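Local coordinates for protein transcription factor tau subunit sfc1 (Schizosaccharomyces pombe, PDB 4BJI) that helps activate tRNA and 5S RNA genes as part of the tauA domain of TFIIIC, which binds boxA promoter DNA and supports RNA polymerase III recruitment, at residues R57-H62 and T123-V127; P86-T90 and Y107-F111; V40-K45 and A74-L78. All blocks are in the same frame, centred on the assembly; numbering follows the deposited sequence.

Contact 1. Residues R57-H62 and T123-V127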
# COMPACT_ATOMS: atom_id res chain seq x y z
N ARG A 57 5.82 -5.60 -1.18
CA ARG A 57 7.03 -4.94 -1.70
C ARG A 57 7.67 -4.03 -0.64
O ARG A 57 8.88 -4.07 -0.45
CB ARG A 57 6.69 -4.14 -2.95
CG ARG A 57 7.93 -3.48 -3.59
CD ARG A 57 9.09 -4.47 -3.81
NE ARG A 57 8.70 -5.65 -4.57
CZ ARG A 57 9.49 -6.70 -4.77
NH1 ARG A 57 10.71 -6.73 -4.26
NH2 ARG A 57 9.06 -7.74 -5.47
N ALA A 58 6.87 -3.23 0.05
CA ALA A 58 7.43 -2.36 1.08
C ALA A 58 8.10 -3.17 2.20
O ALA A 58 9.20 -2.84 2.63
CB ALA A 58 6.38 -1.40 1.61
N LEU A 59 7.49 -4.28 2.62
CA LEU A 59 8.13 -5.14 3.62
C LEU A 59 9.45 -5.74 3.12
O LEU A 59 10.45 -5.75 3.85
CB LEU A 59 7.20 -6.28 4.04
CG LEU A 59 6.11 -5.85 5.01
CD1 LEU A 59 5.05 -6.92 5.11
CD2 LEU A 59 6.72 -5.52 6.37
N LEU A 60 9.43 -6.24 1.89
CA LEU A 60 10.65 -6.88 1.38
C LEU A 60 11.79 -5.89 1.44
O LEU A 60 12.94 -6.27 1.73
CB LEU A 60 10.45 -7.33 -0.06
CG LEU A 60 9.58 -8.56 -0.30
CD1 LEU A 60 9.28 -8.67 -1.77
CD2 LEU A 60 10.28 -9.81 0.23
N ASN A 61 11.52 -4.62 1.14
CA ASN A 61 12.58 -3.60 1.11
C ASN A 61 13.07 -3.20 2.49
O ASN A 61 14.07 -2.50 2.63
CB ASN A 61 12.13 -2.40 0.28
CG ASN A 61 11.95 -2.78 -1.19
OD1 ASN A 61 12.54 -3.75 -1.67
ND2 ASN A 61 11.17 -2.02 -1.90
N HIS A 62 12.40 -3.71 3.53
CA HIS A 62 12.85 -3.51 4.90
C HIS A 62 13.37 -4.80 5.53
O HIS A 62 13.63 -4.82 6.74
CB HIS A 62 11.70 -3.03 5.76
CG HIS A 62 11.34 -1.61 5.53
ND1 HIS A 62 10.62 -1.18 4.43
CD2 HIS A 62 11.57 -0.51 6.28
CE1 HIS A 62 10.46 0.13 4.50
NE2 HIS A 62 11.02 0.56 5.61
N THR A 123 14.01 -0.43 -10.90
CA THR A 123 14.07 -0.35 -9.45
C THR A 123 12.90 -1.08 -8.81
O THR A 123 11.78 -1.10 -9.35
CB THR A 123 14.08 1.11 -8.93
OG1 THR A 123 14.05 1.10 -7.49
CG2 THR A 123 12.88 1.89 -9.47
N LYS A 124 13.17 -1.70 -7.66
CA LYS A 124 12.18 -2.47 -6.93
C LYS A 124 11.58 -1.63 -5.81
O LYS A 124 10.89 -2.14 -4.96
CB LYS A 124 12.82 -3.70 -6.28
CG LYS A 124 13.17 -4.85 -7.20
CD LYS A 124 13.77 -5.99 -6.36
CE LYS A 124 14.36 -7.11 -7.21
NZ LYS A 124 15.42 -7.86 -6.48
N THR A 125 11.87 -0.34 -5.80
CA THR A 125 11.47 0.48 -4.69
C THR A 125 9.92 0.55 -4.53
O THR A 125 9.11 0.55 -5.49
CB THR A 125 12.04 1.91 -4.79
OG1 THR A 125 11.76 2.62 -3.59
CG2 THR A 125 11.43 2.69 -5.96
N HIS A 126 9.53 0.65 -3.27
CA HIS A 126 8.14 0.90 -2.89
C HIS A 126 7.82 2.41 -2.82
O HIS A 126 6.69 2.81 -2.65
CB HIS A 126 7.89 0.28 -1.52
CG HIS A 126 8.81 0.80 -0.46
ND1 HIS A 126 10.17 0.56 -0.47
CD2 HIS A 126 8.57 1.57 0.62
CE1 HIS A 126 10.72 1.18 0.56
NE2 HIS A 126 9.77 1.78 1.25
N VAL A 127 8.85 3.25 -2.98
CA VAL A 127 8.70 4.70 -2.86
C VAL A 127 8.29 5.28 -4.19
O VAL A 127 8.80 4.88 -5.24
CB VAL A 127 10.06 5.31 -2.42
CG1 VAL A 127 10.03 6.81 -2.40
CG2 VAL A 127 10.46 4.79 -1.06

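Contact 2. Residues P86-T90 and Y107-F111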
# COMPACT_ATOMS: atom_id res chain seq x y z
N PRO A 86 -9.60 0.27 -0.70
CA PRO A 86 -8.53 1.26 -0.56
C PRO A 86 -7.28 0.71 0.10
O PRO A 86 -6.24 1.41 0.06
CB PRO A 86 -9.18 2.37 0.29
CG PRO A 86 -10.28 1.70 1.03
CD PRO A 86 -10.79 0.61 0.09
N PHE A 87 -7.37 -0.47 0.72
CA PHE A 87 -6.21 -1.16 1.29
C PHE A 87 -5.83 -2.42 0.51
O PHE A 87 -5.09 -3.26 1.00
CB PHE A 87 -6.41 -1.44 2.79
CG PHE A 87 -6.75 -0.19 3.56
CD1 PHE A 87 -5.74 0.69 3.98
CD2 PHE A 87 -8.05 0.14 3.84
CE1 PHE A 87 -6.06 1.88 4.61
CE2 PHE A 87 -8.35 1.35 4.50
CZ PHE A 87 -7.35 2.20 4.87
N ARG A 88 -6.31 -2.53 -0.73
CA ARG A 88 -6.00 -3.69 -1.59
C ARG A 88 -4.51 -3.98 -1.60
O ARG A 88 -3.69 -3.09 -1.75
CB ARG A 88 -6.51 -3.43 -3.00
CG ARG A 88 -6.21 -4.50 -4.00
CD ARG A 88 -6.44 -3.98 -5.43
NE ARG A 88 -6.21 -5.02 -6.42
CZ ARG A 88 -6.43 -4.82 -7.71
NH1 ARG A 88 -6.90 -3.65 -8.10
NH2 ARG A 88 -6.21 -5.79 -8.59
N ASP A 89 -4.20 -5.24 -1.50
CA ASP A 89 -2.83 -5.75 -1.63
C ASP A 89 -1.93 -5.30 -0.46
O ASP A 89 -0.68 -5.30 -0.57
CB ASP A 89 -2.22 -5.34 -2.98
CG ASP A 89 -2.91 -6.02 -4.13
OD1 ASP A 89 -3.23 -7.20 -4.01
OD2 ASP A 89 -3.19 -5.32 -5.12
N THR A 90 -2.55 -4.97 0.68
CA THR A 90 -1.82 -4.76 1.91
C THR A 90 -2.13 -5.83 2.94
O THR A 90 -3.27 -6.32 3.01
CB THR A 90 -2.04 -3.38 2.58
OG1 THR A 90 -3.37 -3.26 3.13
CG2 THR A 90 -1.78 -2.26 1.58
N TYR A 107 -1.89 4.82 5.03
CA TYR A 107 -1.50 3.48 4.63
C TYR A 107 -2.30 2.98 3.43
O TYR A 107 -2.08 1.86 2.96
CB TYR A 107 -1.66 2.48 5.79
CG TYR A 107 -0.96 2.93 7.04
CD1 TYR A 107 0.35 3.37 6.97
CD2 TYR A 107 -1.63 2.99 8.24
CE1 TYR A 107 0.99 3.83 8.13
CE2 TYR A 107 -1.00 3.43 9.38
CZ TYR A 107 0.28 3.85 9.30
OH TYR A 107 0.87 4.28 10.49
N GLN A 108 -3.21 3.80 2.91
CA GLN A 108 -3.98 3.39 1.73
C GLN A 108 -3.06 3.08 0.55
O GLN A 108 -2.00 3.70 0.41
CB GLN A 108 -5.00 4.46 1.32
CG GLN A 108 -6.11 4.57 2.32
CD GLN A 108 -7.25 5.49 1.96
OE1 GLN A 108 -7.84 6.10 2.88
NE2 GLN A 108 -7.59 5.61 0.69
N ALA A 109 -3.48 2.11 -0.26
CA ALA A 109 -2.76 1.64 -1.43
C ALA A 109 -3.43 2.05 -2.71
O ALA A 109 -4.66 1.98 -2.83
CB ALA A 109 -2.70 0.11 -1.38
N LEU A 110 -2.62 2.55 -3.64
CA LEU A 110 -3.10 2.88 -4.98
C LEU A 110 -2.45 1.93 -5.97
O LEU A 110 -1.21 1.83 -6.01
CB LEU A 110 -2.81 4.33 -5.34
CG LEU A 110 -3.57 5.38 -4.53
CD1 LEU A 110 -2.70 5.89 -3.46
CD2 LEU A 110 -3.98 6.48 -5.45
N PHE A 111 -3.27 1.20 -6.72
CA PHE A 111 -2.82 0.21 -7.69
C PHE A 111 -2.93 0.82 -9.08
O PHE A 111 -3.91 1.53 -9.39
CB PHE A 111 -3.68 -1.07 -7.64
CG PHE A 111 -3.49 -1.99 -8.83
CD1 PHE A 111 -2.35 -2.77 -8.94
CD2 PHE A 111 -4.45 -2.07 -9.81
CE1 PHE A 111 -2.19 -3.63 -10.03
CE2 PHE A 111 -4.30 -2.92 -10.90
CZ PHE A 111 -3.16 -3.69 -11.01
O HOH W 1 -6.71 3.87 -1.56

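Contact 3. Residues V40-K45 and A74-L78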
# COMPACT_ATOMS: atom_id res chain seq x y z
N VAL A 40 11.68 -15.14 10.30
CA VAL A 40 11.01 -14.10 9.51
C VAL A 40 9.90 -13.46 10.30
O VAL A 40 9.75 -12.22 10.28
CB VAL A 40 10.48 -14.68 8.18
CG1 VAL A 40 9.90 -13.57 7.31
CG2 VAL A 40 11.60 -15.43 7.44
N ILE A 41 9.14 -14.27 11.05
CA ILE A 41 8.09 -13.76 11.92
C ILE A 41 8.66 -12.79 12.94
O ILE A 41 8.10 -11.69 13.14
CB ILE A 41 7.36 -14.93 12.61
CG1 ILE A 41 6.59 -15.77 11.59
CG2 ILE A 41 6.46 -14.39 13.74
CD1 ILE A 41 6.05 -17.07 12.18
N GLU A 42 9.80 -13.11 13.55
CA GLU A 42 10.41 -12.21 14.50
C GLU A 42 10.87 -10.89 13.89
O GLU A 42 10.75 -9.84 14.56
CB GLU A 42 11.56 -12.91 15.23
CG GLU A 42 11.08 -14.08 16.10
CD GLU A 42 9.99 -13.68 17.06
OE1 GLU A 42 10.17 -12.69 17.79
OE2 GLU A 42 8.93 -14.32 17.05
N ALA A 43 11.32 -10.91 12.65
CA ALA A 43 11.69 -9.69 11.95
C ALA A 43 10.47 -8.85 11.59
O ALA A 43 10.54 -7.61 11.54
CB ALA A 43 12.47 -10.03 10.71
N LEU A 44 9.35 -9.50 11.29
CA LEU A 44 8.12 -8.79 10.94
C LEU A 44 7.45 -8.11 12.11
O LEU A 44 6.81 -7.06 11.95
CB LEU A 44 7.11 -9.75 10.33
CG LEU A 44 7.41 -10.21 8.91
CD1 LEU A 44 6.48 -11.34 8.52
CD2 LEU A 44 7.28 -9.04 7.95
N LYS A 45 7.57 -8.67 13.31
CA LYS A 45 6.83 -8.14 14.44
C LYS A 45 7.07 -6.63 14.68
O LYS A 45 6.11 -5.88 14.77
CB LYS A 45 7.12 -8.97 15.72
CG LYS A 45 6.36 -10.32 15.74
CD LYS A 45 6.76 -11.14 16.95
CE LYS A 45 5.93 -12.43 17.05
NZ LYS A 45 6.45 -13.31 18.17
N ALA A 74 5.27 -16.49 6.35
CA ALA A 74 5.35 -15.84 7.66
C ALA A 74 4.18 -14.86 7.90
O ALA A 74 3.66 -14.77 9.02
CB ALA A 74 6.69 -15.10 7.79
N LEU A 75 3.79 -14.15 6.85
CA LEU A 75 2.76 -13.09 6.99
C LEU A 75 1.46 -13.61 7.63
O LEU A 75 0.88 -12.92 8.46
CB LEU A 75 2.50 -12.38 5.66
CG LEU A 75 3.58 -11.34 5.30
CD1 LEU A 75 3.58 -10.98 3.85
CD2 LEU A 75 3.44 -10.09 6.19
N PRO A 76 1.01 -14.83 7.27
CA PRO A 76 -0.26 -15.30 7.82
C PRO A 76 -0.26 -15.55 9.32
O PRO A 76 -1.31 -15.75 9.95
CB PRO A 76 -0.49 -16.63 7.05
CG PRO A 76 0.16 -16.41 5.76
CD PRO A 76 1.43 -15.70 6.15
N TYR A 77 0.94 -15.55 9.92
CA TYR A 77 1.03 -15.68 11.36
C TYR A 77 0.77 -14.39 12.12
O TYR A 77 0.54 -14.42 13.33
CB TYR A 77 2.41 -16.23 11.77
CG TYR A 77 2.56 -17.72 11.52
CD1 TYR A 77 3.00 -18.20 10.31
CD2 TYR A 77 2.20 -18.63 12.50
CE1 TYR A 77 3.11 -19.58 10.07
CE2 TYR A 77 2.30 -20.00 12.27
CZ TYR A 77 2.75 -20.44 11.06
OH TYR A 77 2.86 -21.81 10.87
N LEU A 78 0.77 -13.26 11.41
CA LEU A 78 0.66 -11.95 12.03
C LEU A 78 -0.38 -11.02 11.42
O LEU A 78 -0.69 -10.01 12.02
CB LEU A 78 2.00 -11.21 11.94
CG LEU A 78 3.18 -11.88 12.60
CD1 LEU A 78 4.42 -11.09 12.29
CD2 LEU A 78 2.97 -12.03 14.10

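Contact 1. Residues R57-H62 and T123-V127
Asn61 ND2 is gripped by two acceptors of the facing segment, Lys124 O at 3.1 Å and His126 ND1 at 3.1 Å. The donor belongs to residues 57-62, which include most of the short helix 56-60 of a domain of the helix-turn-helix family whose order of helices and strands is consistent with a winged helix. The acceptors lie in the irregular run 123-127, between strands 109-111 and 139-141, where Thr123 and Thr125 each form an ST turn. Both bonds are nearly straight and both acceptors lie close to the plane of the Asn61 amide, so the pair fixes the rotation and flip of that group. The acceptor geometry is less regular: the nitrogen stands above the Lys124 carbonyl plane and is tilted 23° from the plane of the His126 ring. Because ND1 accepts, a neutral His126 would probably carry its proton on NE2.

His126 CG lies between the backbone N and the carbonyl carbon (chi1 58°). This brings CB to 3.7 Å from Ala58 CA and sets CD2 against the Ala58 methyl, while Val127 CG2 covers one ring face. Alongside, Arg57 starts anti to its amide nitrogen and then bends at chi2 and chi3, laying CD 3.2 Å from Lys124 O. Its guanidinium curls back with one face under Leu60 CD1, and Lys124 sends its extended chain away, leaving the like charges of Arg57 NH1 and Lys124 NZ 5.3 Å apart. His62 is steadied by Trp54, edge-to-face, and by a 2.8 Å bond from its ND1 to Ala58 O in the ring plane. Its ring meets that of His126 obliquely, with His62 CE1 3.7 Å from His126 NE2.

Contact 2. Residues P86-T90 and Y107-F111
Arg88 lays its guanidinium over one face of the Phe111 ring in a cation-pi contact, with CZ 4.3 Å from the ring centroid and 22° off the normal. The two planes are not flat on each other but 43° apart, so one branch leans in: Arg88 NH1 is 3.4 Å from Phe111 CD2, near the rim. The arginine gets there as an extended chain, CG anti to the backbone N (chi1 178°), and a salt bridge of 3.3 Å from Arg88 NE to Asp89 OD2 holds the group where it joins the chain.

Arg88 and Asp89 are the central residues of a type II beta turn, Phe87 to Thr90, in the hairpin joining strands 79-82 and 90-93, which would correspond to the wing if the domain is, as its topology suggests, a winged helix. Phe87 O takes two donors from Thr90: the backbone N, and OG1 at 2.7 Å on a lone pair. With OG1 committed to the turn, Thr90 CG2 faces the Ala109 methyl, which also abuts Arg88 O.

Just before the turn, Pro86 O accepts from Ala109 N at 2.9 Å, in the carbonyl plane, and from a water linked to Gln108 NE2. Gln108 is extended beyond CG; its amide is bonded to Trp169 N and Thr167 O, while its CG lies 3.5 Å from Phe87 CE1. Pro86 CB rests 3.6 Å from Gln108 NE2.

Contact 3. Residues V40-K45 and A74-L78
This is a mainly apolar contact, without a hydrogen bond across it, in which helix 35-50 packs on the turn that leads from helix 71-74 into strand 79-82. The evidence is a row of carbon-carbon contacts from residues one helical turn apart. Val40 CG1 reaches Ala74 CB at 3.6 Å, and Leu44 CD1 approaches the same methyl at 3.8 Å, so the small alanine is received between the Val40 and Leu44 side chains.

Ile41 works with both of its branches. CG1 points anti to the carbonyl carbon (chi1 -67°) and carries CD1 to the Tyr77 ring, in an off-centre CH-pi contact 4.0 Å from the centroid and 30° from the ring normal. The shorter branch, CG2, faces Leu78 CD1. An alanine at this position keeps only CB, and would probably leave a gap between the helix and Ala74, Tyr77 and Leu78 and deprive the tyrosine ring of its CH-pi partner. The phenol end of Tyr77 is held separately, its OH bonded to Gly31 O.

Leu78 CD1 fills the next space along the helix, 3.6 Å from Leu44 CB and against the carbonyl oxygen of Ile41. At the exposed margin Lys45 crosses Leu78 at about a right angle with its aliphatic chain, CG 4.0 Å from Leu78 CD1, while its extended chain ends in a salt bridge with Glu42 OE2, 2.9 Å from NZ. Leu59 touches both Leu44 and Leu75, extending the packing toward helix 56-60, as expected of a helix-turn-helix domain of the winged-helix type.

In the fold
From the N terminus, helix 35-50 supplies the first half of contact 3, and residues 57-62 open contact 1 before residues 74-78 close contact 3; these two contacts therefore cross along the chain. They also touch in space, through the side chain of Leu59. Contact 2 then opens at 86-90 and closes at 107-111, in series after contact 3 and nested within the loop that contact 1 closes at 123-127. Contact 3 ties helix 35-50 to the turn after helix 71-74 within the probable winged-helix domain, whereas contacts 1 and 2, with centres 14 Å apart, join helix 56-60 and the hairpin to the two-stranded sheet 109-111/139-141 and its connecting loop.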